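Regulatory protein of LacI family (Chloroflexus aggregans, PDB 3BBL) probably regulates transcription, as LacI-family repressors do, by binding DNA under the control of a small effector held in a periplasmic-binding-protein-like domain. Local coordinates at residues Asp136-Val139 against Gly140-Leu144; Glu167-Phe170 against Glu171-Arg174. One frame throughout, in Å; residues are numbered along the deposited sequence.

Interaction 1 (Asp136-Val139 against Gly140-Leu144); sequences DSRV and GNDRL
S137 and N141 close the first turn of helix 138-153, N141 N giving its hydrogen to S137 O at 2.9 Å, and D142 N to R138 O and R143 N to V139 O repeat the bond one and two residues on, the last nearly straight at 172°. Ahead of this ladder S137 is the N-cap: its OG, turned away from its own backbone N (chi1 171°), accepts from G140 N at 2.9 Å and so satisfies an amide that no earlier turn could serve. G140 is buried, against the serine hydroxyl, and the absence of a side chain there lets OG lie close to its CA. V139 and R143 lie alongside each other and point the same way. V139 CG1 rests 3.3 Å above one face of the R143 guanidinium, toward its rim, with R143 NE the closest atom at 3.4 Å. With only an alanine methyl in place of R143, the guanidinium under V139 CG1 is gone, which would probably open a gap beside W133 and leave D224 without its distant, weak ion-pair partner. D142 comes back toward R138, its OD1 2.7 Å from R138 O and 3.6 Å from R138 CD. Bent at chi2 (-100°) and again at chi3, the chain of R138 brings its guanidinium under V139 CG2 and aims it at D106, its salt-bridge partner. N141 uses ND2 to reach Y75 OH and E135 O. The turn thus opens the helix of the beta-alpha-beta unit of strand 128-132, helix 138-153 and strand 163-165; R138 ties it to strand 104-107, and T110 and T113 of helix 109-123 bind the carbonyls of D142 and R143.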
loop_
_atom_site.group_PDB
_atom_site.type_symbol
_atom_site.label_atom_id
_atom_site.label_comp_id
_atom_site.label_asym_id
_atom_site.label_seq_id
_atom_site.Cartn_x
_atom_site.Cartn_y
_atom_site.Cartn_z
ATOM N N ASP A 136 22.248 13.493 0.646
ATOM C CA ASP A 136 22.029 13.309 2.072
ATOM C C ASP A 136 21.177 12.085 2.387
ATOM O O ASP A 136 20.787 11.872 3.531
ATOM C CB ASP A 136 21.394 14.564 2.679
ATOM C CG ASP A 136 20.047 14.894 2.071
ATOM O OD1 ASP A 136 19.518 15.990 2.362
ATOM O OD2 ASP A 136 19.513 14.063 1.305
ATOM N N SER A 137 20.889 11.280 1.371
ATOM C CA SER A 137 20.090 10.077 1.562
ATOM C C SER A 137 20.981 8.841 1.724
ATOM O O SER A 137 21.681 8.437 0.799
ATOM C CB SER A 137 19.140 9.884 0.379
ATOM O OG SER A 137 18.506 8.620 0.444
ATOM N N ARG A 138 20.949 8.251 2.913
ATOM C CA ARG A 138 21.747 7.067 3.209
ATOM C C ARG A 138 21.354 5.917 2.286
ATOM O O ARG A 138 22.215 5.289 1.670
ATOM C CB ARG A 138 21.561 6.670 4.678
ATOM C CG ARG A 138 22.472 5.554 5.171
ATOM C CD ARG A 138 21.749 4.219 5.195
ATOM N NE ARG A 138 20.449 4.315 5.863
ATOM C CZ ARG A 138 19.572 3.319 5.944
ATOM N NH1 ARG A 138 19.850 2.142 5.405
ATOM N NH2 ARG A 138 18.410 3.505 6.551
ATOM N N VAL A 139 20.056 5.645 2.186
ATOM C CA VAL A 139 19.578 4.574 1.320
ATOM C C VAL A 139 19.918 4.887 -0.139
ATOM O O VAL A 139 20.319 4.000 -0.892
ATOM C CB VAL A 139 18.058 4.400 1.446
ATOM C CG1 VAL A 139 17.595 3.227 0.589
ATOM C CG2 VAL A 139 17.690 4.184 2.890
ATOM N N GLY A 140 19.749 6.151 -0.521
ATOM C CA GLY A 140 20.044 6.575 -1.875
ATOM C C GLY A 140 21.488 6.304 -2.252
ATOM O O GLY A 140 21.769 5.808 -3.342
ATOM N N ASN A 141 22.411 6.624 -1.351
ATOM C CA ASN A 141 23.818 6.394 -1.626
ATOM C C ASN A 141 24.126 4.913 -1.723
ATOM O O ASN A 141 24.949 4.507 -2.532
ATOM C CB ASN A 141 24.688 7.036 -0.551
ATOM C CG ASN A 141 24.516 8.527 -0.493
ATOM O OD1 ASN A 141 24.280 9.171 -1.514
ATOM N ND2 ASN A 141 24.641 9.094 0.701
ATOM N N ASP A 142 23.469 4.097 -0.906
ATOM C CA ASP A 142 23.718 2.661 -0.963
ATOM C C ASP A 142 23.324 2.129 -2.327
ATOM O O ASP A 142 24.093 1.429 -2.983
ATOM C CB ASP A 142 22.921 1.912 0.109
ATOM C CG ASP A 142 23.589 1.947 1.462
ATOM O OD1 ASP A 142 23.336 2.893 2.235
ATOM O OD2 ASP A 142 24.378 1.027 1.749
ATOM N N ARG A 143 22.118 2.476 -2.750
ATOM C CA ARG A 143 21.613 2.027 -4.035
ATOM C C ARG A 143 22.416 2.586 -5.208
ATOM O O ARG A 143 22.670 1.882 -6.176
ATOM C CB ARG A 143 20.137 2.395 -4.157
ATOM C CG ARG A 143 19.275 1.660 -3.132
ATOM C CD ARG A 143 17.816 2.063 -3.217
ATOM N NE ARG A 143 17.024 1.386 -2.208
ATOM C CZ ARG A 143 15.730 1.603 -2.003
ATOM N NH1 ARG A 143 15.064 2.482 -2.738
ATOM N NH2 ARG A 143 15.103 0.934 -1.055
ATOM N N LEU A 144 22.825 3.842 -5.116
ATOM C CA LEU A 144 23.613 4.443 -6.175
ATOM C C LEU A 144 24.973 3.759 -6.271
ATOM O O LEU A 144 25.509 3.569 -7.368
ATOM C CB LEU A 144 23.806 5.935 -5.919
ATOM C CG LEU A 144 24.712 6.661 -6.917
ATOM C CD1 LEU A 144 24.237 6.422 -8.339
ATOM C CD2 LEU A 144 24.723 8.143 -6.597
#

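Interaction 2 (Glu167-Phe170 against Glu171-Arg174); sequences EGTF and EVGR
T169 is the N-cap of helix 170-181, the helix that follows edge strand 163-165, and its hydroxyl grips the first turn: OG1 accepts from V172 N at 3.1 Å. The hydroxyl sits between the backbone N and the carbonyl carbon of T169 (chi1 64°), which swings it over the helix start and also brings it against V172 CG2 at 3.2 Å. Behind the cap an inverse gamma turn centred on G168 bends the chain, T169 N bonding to E167 O, so that this carbonyl oxygen comes to lie 3.2 Å from V172 CB. Regular helical bonds begin at once, G173 N to T169 O and R174 N to F170 O. E171 doubles back at chi2 (63°) toward the amino end of the helix: OE1 passes T169 CB at 3.4 Å and accepts from a water that in turn accepts from F170 N at 2.8 Å. A carboxylate here probably gains from the positive end of the helix. E171 OE2 approaches F170 CD2 at 3.7 Å, carboxylate and ring inclined 67° to each other. R174, extended, brushes F170 CE2 with CD at 4.1 Å and carries its guanidinium on to a salt bridge with E209. The F170 ring packs on T198, I201 and A205 of helix 197-209 and stacks with Y231 of the second subunit, which E171 also touches. A threonine hydroxyl N-cap, with a water joining the acid of E171 to F170 N, starts a helix that here lies at the contact with the second subunit.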
loop_
_atom_site.group_PDB
_atom_site.type_symbol
_atom_site.label_atom_id
_atom_site.label_comp_id
_atom_site.label_asym_id
_atom_site.label_seq_id
_atom_site.Cartn_x
_atom_site.Cartn_y
_atom_site.Cartn_z
ATOM N N GLU A 167 13.936 14.059 -6.011
ATOM C CA GLU A 167 12.931 13.379 -5.208
ATOM C C GLU A 167 12.359 12.159 -5.924
ATOM O O GLU A 167 12.131 12.179 -7.136
ATOM C CB GLU A 167 11.800 14.345 -4.873
ATOM C CG GLU A 167 12.267 15.561 -4.107
ATOM C CD GLU A 167 12.920 15.191 -2.786
ATOM O OE1 GLU A 167 13.857 15.907 -2.362
ATOM O OE2 GLU A 167 12.492 14.185 -2.169
ATOM N N GLY A 168 12.113 11.101 -5.162
ATOM C CA GLY A 168 11.576 9.887 -5.738
ATOM C C GLY A 168 10.112 9.961 -6.102
ATOM O O GLY A 168 9.322 9.177 -5.609
ATOM N N THR A 169 9.741 10.893 -6.972
ATOM C CA THR A 169 8.344 11.025 -7.380
ATOM C C THR A 169 8.154 10.708 -8.860
ATOM O O THR A 169 9.116 10.598 -9.632
ATOM C CB THR A 169 7.797 12.458 -7.149
ATOM O OG1 THR A 169 8.505 13.387 -7.985
ATOM C CG2 THR A 169 7.934 12.856 -5.684
ATOM N N PHE A 170 6.894 10.555 -9.246
ATOM C CA PHE A 170 6.534 10.288 -10.630
ATOM C C PHE A 170 6.958 11.483 -11.486
ATOM O O PHE A 170 7.596 11.326 -12.522
ATOM C CB PHE A 170 5.025 10.111 -10.740
ATOM C CG PHE A 170 4.521 10.107 -12.145
ATOM C CD1 PHE A 170 4.535 8.936 -12.903
ATOM C CD2 PHE A 170 4.048 11.284 -12.727
ATOM C CE1 PHE A 170 4.080 8.937 -14.217
ATOM C CE2 PHE A 170 3.595 11.292 -14.042
ATOM C CZ PHE A 170 3.614 10.116 -14.787
ATOM N N GLU A 171 6.595 12.675 -11.022
ATOM C CA GLU A 171 6.903 13.925 -11.707
ATOM C C GLU A 171 8.405 14.088 -11.943
ATOM O O GLU A 171 8.836 14.478 -13.034
ATOM C CB GLU A 171 6.391 15.125 -10.894
ATOM C CG GLU A 171 4.878 15.180 -10.624
ATOM C CD GLU A 171 4.330 14.012 -9.773
ATOM O OE1 GLU A 171 5.041 13.491 -8.876
ATOM O OE2 GLU A 171 3.157 13.636 -9.998
ATOM N N VAL A 172 9.208 13.805 -10.925
ATOM C CA VAL A 172 10.648 13.939 -11.092
ATOM C C VAL A 172 11.180 12.861 -12.036
ATOM O O VAL A 172 12.002 13.143 -12.908
ATOM C CB VAL A 172 11.387 13.879 -9.730
ATOM C CG1 VAL A 172 12.889 13.767 -9.940
ATOM C CG2 VAL A 172 11.075 15.132 -8.932
ATOM N N GLY A 173 10.699 11.632 -11.870
ATOM C CA GLY A 173 11.142 10.550 -12.734
ATOM C C GLY A 173 10.857 10.851 -14.195
ATOM O O GLY A 173 11.688 10.610 -15.064
ATOM N N ARG A 174 9.679 11.402 -14.457
ATOM C CA ARG A 174 9.280 11.747 -15.809
ATOM C C ARG A 174 10.133 12.890 -16.364
ATOM O O ARG A 174 10.677 12.795 -17.467
ATOM C CB ARG A 174 7.802 12.140 -15.822
ATOM C CG ARG A 174 7.269 12.623 -17.152
ATOM C CD ARG A 174 5.789 12.963 -17.016
ATOM N NE ARG A 174 5.265 13.645 -18.194
ATOM C CZ ARG A 174 5.468 14.930 -18.476
ATOM N NH1 ARG A 174 6.184 15.690 -17.657
ATOM N NH2 ARG A 174 4.972 15.455 -19.591
HETATM O O HOH W 1 4.798 10.973 -7.405
#

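Overall arrangement
Interactions 1 and 2 are consecutive helix starts in one domain, set after the neighbouring parallel strands 128-132 and 163-165. Their centres are about 16 Å apart, and their nearest atoms about 7 Å, so neither touches the other. Each is capped by a hydroxyl, serine in one and threonine in the other, but they look to different partners. Interaction 1, its centre about 9 Å from that of the chain, pairs R138 with D106 and, weakly and at long range, R143 with D224; this is consistent with a place beside the interlobe cleft where LacI-family proteins bind effectors. Interaction 2 has its centre about 16 Å from that of the chain, at the surface, where F170 meets the second subunit.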